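Local coordinates for protein telomerase reverse transcriptase (Candida tropicalis MYA-3404, PDB 6ZD1) that probably elongates chromosome ends as a reverse transcriptase, adding simple telomeric repeats copied from a template within its RNA component, at residues 349-354 and 474-479. Residues are numbered along the deposited sequence; the frame is centred on the assembly and turned at random.
Sequences QNALKE and DILYST
Leu352 and Leu476 both carry CG anti to the backbone N, at chi1 171° and -179°, beside the carbonyl carbon; from there Leu476 sends its methyls onto helix 349-359, while Leu352 offers CD1 to the base of Leu476. The pair illustrates how helix-helix packing in the palm of telomerase's right-hand polymerase fold can rest on a few apolar atoms: helix 349-359, soon after strand 334-339 of the four-stranded antiparallel sheet, lies against helix 469-484, which precedes the hairpin 495-508 of that same sheet. The backbones come close here, with Leu352 CA and Leu476 CA 5.4 Å apart. Leu476 is the residue whose side chain bears on the facing helix. Its CD1 methyl rests against the peptide group that links Ala351 to Leu352, 3.7 Å from Ala351 O, and also touches the small CB of Ala351; CD2, the other branch, lies 4.2 Å from Leu352 N. The two leucines slant across one another instead of meeting end to end, and the return contact runs from Leu352 CD1 to Leu476 CB at 4.1 Å. Ile475, pointing the same way as Leu476, makes its contacts further along helix 349-359, on Ser355 and Ile359, while Leu352 reaches back to Ile439 of helix 428-440. The charged groups of Lys353 and Asp474 have partners outside the contact: Lys353 forms a salt bridge with Glu440, and Asp474 with Arg296 and Arg499. Within helix 469-484, two hydroxyls fold back onto carbonyls one turn earlier, Ser478 OG donating to Asp474 O. Thr479 does likewise beside the interface, so that Ile475 O receives Thr479 OG1 at 2.8 Å and Thr479 N at 3.0 Å, the two donors arriving from opposite faces of the carbonyl plane.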
ATOM      1  N   GLN A 349      -9.856 -24.043   0.459  1.00 49.21           N
ATOM      2  CA  GLN A 349      -8.468 -24.471   0.327  1.00 50.16           C
ATOM      3  C   GLN A 349      -8.341 -25.650  -0.626  1.00 50.40           C
ATOM      4  O   GLN A 349      -7.408 -25.706  -1.438  1.00 60.43           O
ATOM      5  CB  GLN A 349      -7.890 -24.826   1.696  1.00 49.79           C
ATOM      6  CG  GLN A 349      -7.703 -23.631   2.615  1.00 49.91           C
ATOM      7  CD  GLN A 349      -7.213 -24.040   3.984  1.00 55.51           C
ATOM      8  OE1 GLN A 349      -6.904 -25.209   4.217  1.00 53.79           O
ATOM      9  NE2 GLN A 349      -7.145 -23.083   4.902  1.00 51.06           N
ATOM     10  N   ASN A 350      -9.269 -26.603  -0.548  1.00 49.69           N
ATOM     11  CA  ASN A 350      -9.186 -27.765  -1.424  1.00 51.78           C
ATOM     12  C   ASN A 350      -9.443 -27.377  -2.875  1.00 56.13           C
ATOM     13  O   ASN A 350      -8.710 -27.806  -3.775  1.00 54.65           O
ATOM     14  CB  ASN A 350     -10.162 -28.842  -0.955  1.00 55.91           C
ATOM     15  CG  ASN A 350      -9.695 -29.529   0.317  1.00 51.66           C
ATOM     16  OD1 ASN A 350      -8.499 -29.583   0.599  1.00 51.11           O
ATOM     17  ND2 ASN A 350     -10.636 -30.059   1.089  1.00 51.83           N
ATOM     18  N   ALA A 351     -10.452 -26.539  -3.124  1.00 52.04           N
ATOM     19  CA  ALA A 351     -10.672 -26.055  -4.481  1.00 51.96           C
ATOM     20  C   ALA A 351      -9.466 -25.269  -4.978  1.00 53.17           C
ATOM     21  O   ALA A 351      -9.095 -25.367  -6.153  1.00 53.47           O
ATOM     22  CB  ALA A 351     -11.939 -25.203  -4.546  1.00 51.15           C
ATOM     23  N   LEU A 352      -8.826 -24.502  -4.091  1.00 53.13           N
ATOM     24  CA  LEU A 352      -7.630 -23.768  -4.492  1.00 51.51           C
ATOM     25  C   LEU A 352      -6.509 -24.721  -4.879  1.00 56.43           C
ATOM     26  O   LEU A 352      -5.828 -24.511  -5.890  1.00 56.39           O
ATOM     27  CB  LEU A 352      -7.176 -22.840  -3.364  1.00 49.67           C
ATOM     28  CG  LEU A 352      -5.819 -22.142  -3.521  1.00 50.70           C
ATOM     29  CD1 LEU A 352      -5.778 -21.265  -4.770  1.00 51.84           C
ATOM     30  CD2 LEU A 352      -5.502 -21.320  -2.282  1.00 49.74           C
ATOM     31  N   LYS A 353      -6.328 -25.797  -4.109  1.00 53.25           N
ATOM     32  CA  LYS A 353      -5.258 -26.743  -4.409  1.00 56.24           C
ATOM     33  C   LYS A 353      -5.512 -27.459  -5.729  1.00 56.63           C
ATOM     34  O   LYS A 353      -4.570 -27.741  -6.479  1.00 62.78           O
ATOM     35  CB  LYS A 353      -5.094 -27.739  -3.257  1.00 53.79           C
ATOM     36  CG  LYS A 353      -4.161 -27.232  -2.160  1.00 70.93           C
ATOM     37  CD  LYS A 353      -4.145 -28.135  -0.933  1.00 65.01           C
ATOM     38  CE  LYS A 353      -5.402 -27.955  -0.094  1.00 67.15           C
ATOM     39  NZ  LYS A 353      -5.328 -28.702   1.197  1.00 70.59           N
ATOM     40  N   GLU A 354      -6.778 -27.760  -6.031  1.00 54.77           N
ATOM     41  CA  GLU A 354      -7.104 -28.342  -7.331  1.00 56.61           C
ATOM     42  C   GLU A 354      -6.839 -27.354  -8.466  1.00 58.39           C
ATOM     43  O   GLU A 354      -6.316 -27.737  -9.518  1.00 66.74           O
ATOM     44  CB  GLU A 354      -8.565 -28.797  -7.346  1.00 56.08           C
ATOM     45  CG  GLU A 354      -8.919 -29.802  -6.249  1.00 74.42           C
ATOM     46  CD  GLU A 354     -10.419 -30.043  -6.119  1.00 85.55           C
ATOM     47  OE1 GLU A 354     -11.191 -29.518  -6.953  1.00 82.62           O
ATOM     48  OE2 GLU A 354     -10.824 -30.760  -5.175  1.00 90.93           O
ATOM     49  N   ASP A 474      -6.513 -15.146  -7.151  1.00 52.84           N
ATOM     50  CA  ASP A 474      -6.589 -14.903  -8.589  1.00 49.14           C
ATOM     51  C   ASP A 474      -6.639 -16.213  -9.367  1.00 56.31           C
ATOM     52  O   ASP A 474      -7.420 -16.350 -10.315  1.00 59.01           O
ATOM     53  CB  ASP A 474      -5.394 -14.057  -9.031  1.00 66.59           C
ATOM     54  CG  ASP A 474      -5.598 -13.412 -10.389  1.00 68.35           C
ATOM     55  OD1 ASP A 474      -6.690 -13.569 -10.978  1.00 60.89           O
ATOM     56  OD2 ASP A 474      -4.659 -12.742 -10.867  1.00 72.02           O
ATOM     57  N   ILE A 475      -5.815 -17.187  -8.975  1.00 61.85           N
ATOM     58  CA  ILE A 475      -5.824 -18.492  -9.634  1.00 57.88           C
ATOM     59  C   ILE A 475      -7.193 -19.148  -9.493  1.00 59.18           C
ATOM     60  O   ILE A 475      -7.763 -19.654 -10.467  1.00 61.07           O
ATOM     61  CB  ILE A 475      -4.713 -19.392  -9.065  1.00 67.60           C
ATOM     62  CG1 ILE A 475      -3.332 -18.889  -9.486  1.00 55.96           C
ATOM     63  CG2 ILE A 475      -4.905 -20.834  -9.510  1.00 55.44           C
ATOM     64  CD1 ILE A 475      -2.201 -19.682  -8.864  1.00 54.99           C
ATOM     65  N   LEU A 476      -7.735 -19.157  -8.273  1.00 51.79           N
ATOM     66  CA  LEU A 476      -8.985 -19.870  -8.026  1.00 55.26           C
ATOM     67  C   LEU A 476     -10.153 -19.216  -8.758  1.00 64.02           C
ATOM     68  O   LEU A 476     -10.939 -19.899  -9.427  1.00 62.28           O
ATOM     69  CB  LEU A 476      -9.260 -19.944  -6.520  1.00 50.00           C
ATOM     70  CG  LEU A 476     -10.539 -20.679  -6.103  1.00 51.99           C
ATOM     71  CD1 LEU A 476     -10.606 -22.059  -6.735  1.00 52.44           C
ATOM     72  CD2 LEU A 476     -10.655 -20.793  -4.594  1.00 58.38           C
ATOM     73  N   TYR A 477     -10.280 -17.889  -8.655  1.00 57.87           N
ATOM     74  CA  TYR A 477     -11.414 -17.219  -9.288  1.00 67.93           C
ATOM     75  C   TYR A 477     -11.289 -17.202 -10.810  1.00 63.22           C
ATOM     76  O   TYR A 477     -12.308 -17.245 -11.509  1.00 65.51           O
ATOM     77  CB  TYR A 477     -11.572 -15.798  -8.739  1.00 65.36           C
ATOM     78  CG  TYR A 477     -12.311 -15.713  -7.413  1.00 63.83           C
ATOM     79  CD1 TYR A 477     -12.625 -16.856  -6.684  1.00 69.40           C
ATOM     80  CD2 TYR A 477     -12.710 -14.485  -6.900  1.00 61.36           C
ATOM     81  CE1 TYR A 477     -13.304 -16.773  -5.475  1.00 63.76           C
ATOM     82  CE2 TYR A 477     -13.387 -14.393  -5.694  1.00 64.16           C
ATOM     83  CZ  TYR A 477     -13.682 -15.537  -4.986  1.00 70.50           C
ATOM     84  OH  TYR A 477     -14.357 -15.443  -3.790  1.00 62.25           O
ATOM     85  N   SER A 478     -10.068 -17.151 -11.346  1.00 56.69           N
ATOM     86  CA  SER A 478      -9.911 -17.307 -12.791  1.00 63.97           C
ATOM     87  C   SER A 478     -10.347 -18.695 -13.233  1.00 71.12           C
ATOM     88  O   SER A 478     -11.050 -18.843 -14.240  1.00 80.33           O
ATOM     89  CB  SER A 478      -8.461 -17.049 -13.206  1.00 54.93           C
ATOM     90  OG  SER A 478      -8.067 -15.720 -12.906  1.00 75.50           O
ATOM     91  N   THR A 479      -9.931 -19.724 -12.490  1.00 63.82           N
ATOM     92  CA  THR A 479     -10.377 -21.084 -12.764  1.00 60.37           C
ATOM     93  C   THR A 479     -11.886 -21.211 -12.612  1.00 63.23           C
ATOM     94  O   THR A 479     -12.548 -21.868 -13.425  1.00 69.60           O
ATOM     95  CB  THR A 479      -9.663 -22.059 -11.828  1.00 71.96           C
ATOM     96  OG1 THR A 479      -8.246 -21.954 -12.018  1.00 68.57           O
ATOM     97  CG2 THR A 479     -10.102 -23.489 -12.099  1.00 80.93           C
TER